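Secreted protein (Kutzneria albida DSM 43870, PDB 5M6Q) probably acts as a microbial transglutaminase, cross-linking proteins by transferring the gamma-glutamyl group of a glutamine side chain to an amine. Local coordinates at residues E74-Q77 against A78-K82; S115-S119 against A120-A124. One frame throughout, in Å; residues are numbered along the deposited sequence.

In the fold
Contact 1 lies on helix 70-84, contact 2 in the turn that feeds strand 122-131 of the antiparallel sheet, and their centres are 14 Å apart. They meet where the helix lies against the start of that strand. Asn-81 OD1 of contact 1 is 2.7 Å from Ala-124 N of contact 2, and Gln-77 NE2 is 2.9 Å from Ala-124 O, both probable hydrogen bonds. One strand residue is thus held through its N-H and its carbonyl by two side chains one helical turn apart. Apolar packing sits beside this polar grip, with Leu-80 CB 4.0 Å from Ala-124 CB. The helix comes first in the chain and the turn later.

Contact 1: residues E74-Q77 against A78-K82; sequences EAVQ and AALNK
Val-76 and Leu-80, like Gln-77 and Asn-81, are partners one turn apart on helix 70-84, which packs against strands 122-131 and 214-223 of the antiparallel sheet. Four regular i to i+4 backbone bonds join the halves. Glu-74 O accepts from Ala-78 N at 3.0 Å, and Ala-75 O takes the N-H of Ala-79 in the same way. The next two are straighter: Leu-80 N reaches Val-76 O at 2.9 Å with an N-H...O angle of 167°, and Asn-81 N donates to Gln-77 O, lying nearly along the C=O axis. Val-76 and Leu-80 run side by side and point the same way. With chi1 at 166°, Val-76 CG1 stands anti to its own N, on the carbonyl side, where it meets Leu-80 CD1 at 4.0 Å. Leu-80 CG also rests 3.4 Å from Val-76 O. This apolar pair faces Val-219 of strand 214-223, while Leu-103 of a loop touches Leu-80 too. Gln-77 and Asn-81 form a second pair, again alongside each other, their amide planes 35° apart. Gln-77 CG, anti to the backbone N and thus beside the carbonyl carbon, comes 3.8 Å from Asn-81 ND2. Both amides turn to strand 122-131, Gln-77 NE2 also to Gln-180 OE1. The chemistry therefore sets an apolar pair packed on strand 214-223 beside an amide pair bonded to the backbone of Ala-124, with each amide's rotation probably fixed by those outside partners.

Contact 2: residues S115-S119 against A120-A124; sequences SWIDS and AKLKA
Asp-118 OD2 meets Ala-120 N at the start of a short 3-10 turn, residues 119-121, that carries the chain from the loop after helix 109-112 into strand 122-131. Ala-120 N gives a weak bond, 3.4 Å, to Asp-118 OD2, as in an Asx turn. With chi1 of 179° the carboxylate of Asp-118 swings to the carbonyl side of its own residue, which brings OD2 to that N-H. OD1 is bonded to His-87 NE2, while OD2 makes the weaker bond to Ala-120 N. Lys-121 N then closes the turn on Asp-118 O at 2.8 Å, the N-H coming from above the carbonyl plane. Its CB lies 4.0 Å from Ile-117 CG2, but the extended chain carries NZ off, and it is not in contact with the carboxylate. Leu-122 begins the strand, which runs on through Lys-123 and Ala-124. Its N donates to Ser-119 O at 3.2 Å, again from well above the carbonyl plane, while Ser-119 OG bonds instead to Pro-88 O. The buried side chain of Leu-122 crosses that of Ile-117 at a slant, and the packing is tight: CD2 presses to 3.5 Å from Ile-117 CG2. Phe-221 and Leu-113 add to the apolar surroundings. An alanine in place of Leu-122 lacks CD2, and Ile-117 CG2 would probably be left with a gap beside it where the tight methyl contact had been. The other methyl, Leu-122 CD1, lies back along the turn, 4.0 Å from Ser-119 CA.

Contact 1: residues E74-Q77 against A78-K82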
# COMPACT_ATOMS: atom_id res chain seq x y z
N GLU A 74 6.87 -7.60 -4.81
CA GLU A 74 6.88 -7.56 -6.27
C GLU A 74 6.62 -8.93 -6.88
O GLU A 74 5.97 -9.04 -7.92
CB GLU A 74 8.21 -6.97 -6.75
CG GLU A 74 8.25 -5.46 -6.50
CD GLU A 74 9.61 -4.86 -6.71
OE1 GLU A 74 10.60 -5.42 -6.19
OE2 GLU A 74 9.68 -3.81 -7.39
N ALA A 75 7.12 -9.99 -6.24
CA ALA A 75 6.89 -11.34 -6.76
C ALA A 75 5.42 -11.73 -6.59
O ALA A 75 4.83 -12.39 -7.44
CB ALA A 75 7.79 -12.35 -6.05
N VAL A 76 4.83 -11.29 -5.49
CA VAL A 76 3.45 -11.63 -5.20
C VAL A 76 2.54 -10.83 -6.13
O VAL A 76 1.56 -11.35 -6.66
CB VAL A 76 3.15 -11.37 -3.71
CG1 VAL A 76 1.64 -11.37 -3.45
CG2 VAL A 76 3.86 -12.47 -2.87
N GLN A 77 2.91 -9.58 -6.39
CA GLN A 77 2.20 -8.76 -7.37
C GLN A 77 2.19 -9.42 -8.73
O GLN A 77 1.14 -9.54 -9.36
CB GLN A 77 2.85 -7.36 -7.47
CG GLN A 77 2.15 -6.43 -8.45
CD GLN A 77 2.94 -5.16 -8.72
OE1 GLN A 77 4.18 -5.18 -8.74
NE2 GLN A 77 2.23 -4.05 -8.92
N ALA A 78 3.35 -9.86 -9.20
CA ALA A 78 3.41 -10.48 -10.53
C ALA A 78 2.59 -11.77 -10.56
O ALA A 78 1.89 -12.04 -11.53
CB ALA A 78 4.84 -10.75 -10.94
N ALA A 79 2.65 -12.55 -9.50
CA ALA A 79 1.91 -13.81 -9.45
C ALA A 79 0.40 -13.54 -9.53
O ALA A 79 -0.32 -14.19 -10.29
CB ALA A 79 2.28 -14.59 -8.20
N LEU A 80 -0.08 -12.59 -8.73
CA LEU A 80 -1.49 -12.25 -8.72
C LEU A 80 -1.97 -11.64 -10.03
O LEU A 80 -3.06 -11.97 -10.51
CB LEU A 80 -1.80 -11.29 -7.58
CG LEU A 80 -1.74 -11.88 -6.18
CD1 LEU A 80 -1.85 -10.74 -5.19
CD2 LEU A 80 -2.83 -12.92 -5.95
N ASN A 81 -1.18 -10.73 -10.61
CA ASN A 81 -1.53 -10.16 -11.90
C ASN A 81 -1.63 -11.24 -12.97
O ASN A 81 -2.51 -11.21 -13.83
CB ASN A 81 -0.51 -9.09 -12.33
CG ASN A 81 -0.80 -7.73 -11.72
OD1 ASN A 81 -1.93 -7.44 -11.30
ND2 ASN A 81 0.22 -6.89 -11.65
N LYS A 82 -0.74 -12.22 -12.92
CA LYS A 82 -0.78 -13.32 -13.86
C LYS A 82 -2.11 -14.11 -13.75
O LYS A 82 -2.73 -14.44 -14.76
CB LYS A 82 0.42 -14.24 -13.65
CG LYS A 82 0.60 -15.34 -14.67
CD LYS A 82 1.94 -16.04 -14.46
CE LYS A 82 2.25 -17.09 -15.53
NZ LYS A 82 1.54 -18.38 -15.28

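Contact 2: residues S115-S119 against A120-A124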
# COMPACT_ATOMS: atom_id res chain seq x y z
N SER A 115 -14.60 -10.00 -4.32
CA SER A 115 -15.54 -10.79 -5.13
C SER A 115 -16.49 -10.00 -6.03
O SER A 115 -16.85 -10.46 -7.11
CB SER A 115 -16.37 -11.69 -4.22
OG SER A 115 -15.53 -12.46 -3.40
N TRP A 116 -16.89 -8.81 -5.60
CA TRP A 116 -17.89 -8.04 -6.35
C TRP A 116 -17.31 -7.25 -7.54
O TRP A 116 -18.06 -6.71 -8.35
CB TRP A 116 -18.62 -7.09 -5.42
CG TRP A 116 -17.73 -6.02 -4.91
CD1 TRP A 116 -16.88 -6.09 -3.85
CD2 TRP A 116 -17.57 -4.71 -5.46
NE1 TRP A 116 -16.21 -4.90 -3.69
CE2 TRP A 116 -16.62 -4.04 -4.68
CE3 TRP A 116 -18.15 -4.04 -6.55
CZ2 TRP A 116 -16.23 -2.72 -4.94
CZ3 TRP A 116 -17.77 -2.74 -6.80
CH2 TRP A 116 -16.81 -2.09 -6.01
N ILE A 117 -15.98 -7.17 -7.64
CA ILE A 117 -15.36 -6.56 -8.81
C ILE A 117 -14.91 -7.65 -9.78
O ILE A 117 -14.17 -8.56 -9.40
CB ILE A 117 -14.17 -5.66 -8.41
CG1 ILE A 117 -14.64 -4.56 -7.46
CG2 ILE A 117 -13.52 -5.04 -9.65
CD1 ILE A 117 -13.50 -3.78 -6.81
N ASP A 118 -15.35 -7.58 -11.03
CA ASP A 118 -14.92 -8.57 -12.01
C ASP A 118 -13.39 -8.57 -12.20
O ASP A 118 -12.76 -7.52 -12.30
CB ASP A 118 -15.62 -8.33 -13.34
CG ASP A 118 -15.20 -9.32 -14.40
OD1 ASP A 118 -15.52 -10.52 -14.26
OD2 ASP A 118 -14.54 -8.90 -15.37
N SER A 119 -12.80 -9.75 -12.26
CA SER A 119 -11.34 -9.86 -12.16
C SER A 119 -10.61 -9.20 -13.33
O SER A 119 -9.44 -8.86 -13.22
CB SER A 119 -10.93 -11.34 -12.04
OG SER A 119 -11.43 -12.08 -13.14
N ALA A 120 -11.31 -8.99 -14.45
CA ALA A 120 -10.73 -8.29 -15.59
C ALA A 120 -10.48 -6.80 -15.29
O ALA A 120 -9.70 -6.14 -15.98
CB ALA A 120 -11.62 -8.43 -16.80
N LYS A 121 -11.16 -6.28 -14.26
CA LYS A 121 -10.99 -4.89 -13.86
C LYS A 121 -9.98 -4.71 -12.71
O LYS A 121 -9.90 -3.64 -12.13
CB LYS A 121 -12.34 -4.31 -13.42
CG LYS A 121 -13.44 -4.31 -14.48
CD LYS A 121 -14.75 -3.81 -13.87
CE LYS A 121 -15.87 -3.66 -14.90
NZ LYS A 121 -17.14 -3.23 -14.24
N LEU A 122 -9.24 -5.75 -12.36
CA LEU A 122 -8.36 -5.66 -11.20
C LEU A 122 -6.90 -5.68 -11.57
O LEU A 122 -6.51 -6.27 -12.58
CB LEU A 122 -8.65 -6.80 -10.21
CG LEU A 122 -10.02 -6.75 -9.55
CD1 LEU A 122 -10.24 -8.01 -8.76
CD2 LEU A 122 -10.20 -5.50 -8.66
N LYS A 123 -6.09 -5.04 -10.74
CA LYS A 123 -4.65 -5.18 -10.84
C LYS A 123 -4.06 -5.20 -9.44
O LYS A 123 -4.53 -4.49 -8.54
CB LYS A 123 -4.04 -4.04 -11.66
CG LYS A 123 -4.39 -2.68 -11.12
CD LYS A 123 -3.40 -1.62 -11.54
CE LYS A 123 -3.96 -0.22 -11.28
NZ LYS A 123 -2.94 0.84 -11.54
N ALA A 124 -3.04 -6.02 -9.24
CA ALA A 124 -2.31 -6.03 -7.98
C ALA A 124 -1.39 -4.82 -7.90
O ALA A 124 -0.63 -4.55 -8.83
CB ALA A 124 -1.53 -7.32 -7.84
O HOH W 1 -7.39 -8.09 -14.50